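Local coordinates for sensor protein (Geobacter sulfurreducens, PDB 3H7M) that is a sensor histidine kinase, represented by its sensor domain resembling periplasmic binding proteins, that probably passes phosphate from ATP to a protein histidine, at residues 31-36 with 40-45. Sequence-based numbering, arbitrary orientation.
Sequences GKPAGY and LTRAIA
With CG of Tyr36 set anti to its own backbone nitrogen (chi1 172°), the phenol runs alongside the side chain of Leu40, one helical turn further on, and both point the same way, an instance of the i to i+4 pairing by which side chains one turn apart on a helix meet. Leu40 lays a single methyl, CD2, over one face of the Tyr36 ring, 4.0 Å from its centroid: a CH-pi contact. The methyl sits toward the hydroxyl end, with CD2 of Leu40 3.6 Å from CZ of Tyr36. Beneath this pair the backbone closes the first turn, Leu40 N donating to Tyr36 O at 2.9 Å. The phenol is held at its far end too, where its hydroxyl hydrogen-bonds to the carbonyl oxygen of His93. A valine at Tyr36 would probably leave that carbonyl without this hydroxyl partner and the Leu40 methyl without an aromatic face to rest on. Further out, the extended Arg42 chain reaches back over the turn toward the strand, but its NH2 stays 3.8 Å from Pro33 O, a loose approach at the exposed margin. The whole is a strand-to-helix junction: the edge strand 33-34 of a small antiparallel sheet leads through Gly35, at the N-cap position, into helix 36-48, in a sensor domain with the periplasmic binding protein fold, of the family 3 solute-binding proteins.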
loop_
_atom_site.group_PDB
_atom_site.type_symbol
_atom_site.label_atom_id
_atom_site.label_comp_id
_atom_site.label_asym_id
_atom_site.label_seq_id
_atom_site.Cartn_x
_atom_site.Cartn_y
_atom_site.Cartn_z
ATOM N N GLY A 31 17.276 9.570 0.666
ATOM C CA GLY A 31 16.456 10.259 -0.321
ATOM C C GLY A 31 16.129 9.418 -1.556
ATOM O O GLY A 31 15.611 9.936 -2.553
ATOM N N LYS A 32 16.407 8.117 -1.482
ATOM C CA LYS A 32 16.181 7.205 -2.602
ATOM C C LYS A 32 14.880 6.388 -2.568
ATOM O O LYS A 32 14.427 5.956 -1.503
ATOM C CB LYS A 32 17.338 6.212 -2.691
ATOM C CG LYS A 32 18.686 6.761 -2.295
ATOM C CD LYS A 32 19.672 5.614 -2.077
ATOM C CE LYS A 32 21.081 6.120 -1.795
ATOM N NZ LYS A 32 22.021 4.998 -1.532
ATOM N N PRO A 33 14.280 6.148 -3.749
ATOM C CA PRO A 33 13.048 5.369 -3.865
ATOM C C PRO A 33 13.479 3.977 -3.411
ATOM O O PRO A 33 14.520 3.493 -3.835
ATOM C CB PRO A 33 12.760 5.407 -5.360
ATOM C CG PRO A 33 13.447 6.652 -5.835
ATOM C CD PRO A 33 14.733 6.594 -5.077
ATOM N N ALA A 34 12.698 3.340 -2.553
ATOM C CA ALA A 34 13.071 2.028 -2.037
ATOM C C ALA A 34 11.867 1.151 -1.722
ATOM O O ALA A 34 10.724 1.618 -1.644
ATOM C CB ALA A 34 13.927 2.201 -0.752
ATOM N N GLY A 35 12.140 -0.131 -1.524
ATOM C CA GLY A 35 11.075 -1.046 -1.176
ATOM C C GLY A 35 10.770 -2.132 -2.174
ATOM O O GLY A 35 11.275 -2.116 -3.306
ATOM N N TYR A 36 9.943 -3.076 -1.723
ATOM C CA TYR A 36 9.483 -4.210 -2.506
ATOM C C TYR A 36 8.954 -3.746 -3.883
ATOM O O TYR A 36 9.394 -4.241 -4.908
ATOM C CB TYR A 36 8.378 -4.932 -1.717
ATOM C CG TYR A 36 7.635 -6.028 -2.449
ATOM C CD1 TYR A 36 6.296 -5.857 -2.839
ATOM C CD2 TYR A 36 8.249 -7.259 -2.715
ATOM C CE1 TYR A 36 5.578 -6.914 -3.474
ATOM C CE2 TYR A 36 7.551 -8.305 -3.344
ATOM C CZ TYR A 36 6.213 -8.130 -3.715
ATOM O OH TYR A 36 5.504 -9.187 -4.273
ATOM N N LEU A 40 10.597 -4.468 -7.515
ATOM C CA LEU A 40 9.753 -5.176 -8.467
ATOM C C LEU A 40 9.682 -4.378 -9.779
ATOM O O LEU A 40 9.900 -4.902 -10.868
ATOM C CB LEU A 40 8.365 -5.340 -7.862
ATOM C CG LEU A 40 7.737 -6.724 -7.998
ATOM C CD1 LEU A 40 8.757 -7.804 -7.645
ATOM C CD2 LEU A 40 6.526 -6.812 -7.081
ATOM N N THR A 41 9.371 -3.102 -9.657
ATOM C CA THR A 41 9.299 -2.237 -10.807
ATOM C C THR A 41 10.631 -2.166 -11.548
ATOM O O THR A 41 10.656 -2.224 -12.765
ATOM C CB THR A 41 8.905 -0.846 -10.398
ATOM O OG1 THR A 41 7.560 -0.875 -9.930
ATOM C CG2 THR A 41 9.030 0.124 -11.595
ATOM N N ARG A 42 11.739 -2.043 -10.826
ATOM C CA ARG A 42 13.015 -1.982 -11.512
ATOM C C ARG A 42 13.263 -3.279 -12.231
ATOM O O ARG A 42 13.777 -3.283 -13.357
ATOM C CB ARG A 42 14.180 -1.718 -10.556
ATOM C CG ARG A 42 14.240 -0.294 -10.018
ATOM C CD ARG A 42 15.631 0.049 -9.487
ATOM N NE ARG A 42 15.706 1.421 -8.979
ATOM C CZ ARG A 42 15.813 1.733 -7.689
ATOM N NH1 ARG A 42 15.865 0.774 -6.771
ATOM N NH2 ARG A 42 15.857 3.003 -7.310
ATOM N N ALA A 43 12.894 -4.389 -11.599
ATOM C CA ALA A 43 13.143 -5.667 -12.239
ATOM C C ALA A 43 12.303 -5.786 -13.506
ATOM O O ALA A 43 12.781 -6.276 -14.518
ATOM C CB ALA A 43 12.850 -6.829 -11.294
ATOM N N ILE A 44 11.056 -5.329 -13.446
ATOM C CA ILE A 44 10.165 -5.394 -14.595
ATOM C C ILE A 44 10.709 -4.505 -15.723
ATOM O O ILE A 44 10.733 -4.906 -16.889
ATOM C CB ILE A 44 8.743 -4.927 -14.199
ATOM C CG1 ILE A 44 8.012 -6.049 -13.459
ATOM C CG2 ILE A 44 7.969 -4.472 -15.424
ATOM C CD1 ILE A 44 6.598 -5.665 -13.010
ATOM N N ALA A 45 11.150 -3.304 -15.361
ATOM C CA ALA A 45 11.692 -2.351 -16.323
ATOM C C ALA A 45 12.831 -3.015 -17.041
ATOM O O ALA A 45 13.019 -2.854 -18.240
ATOM C CB ALA A 45 12.198 -1.135 -15.616
#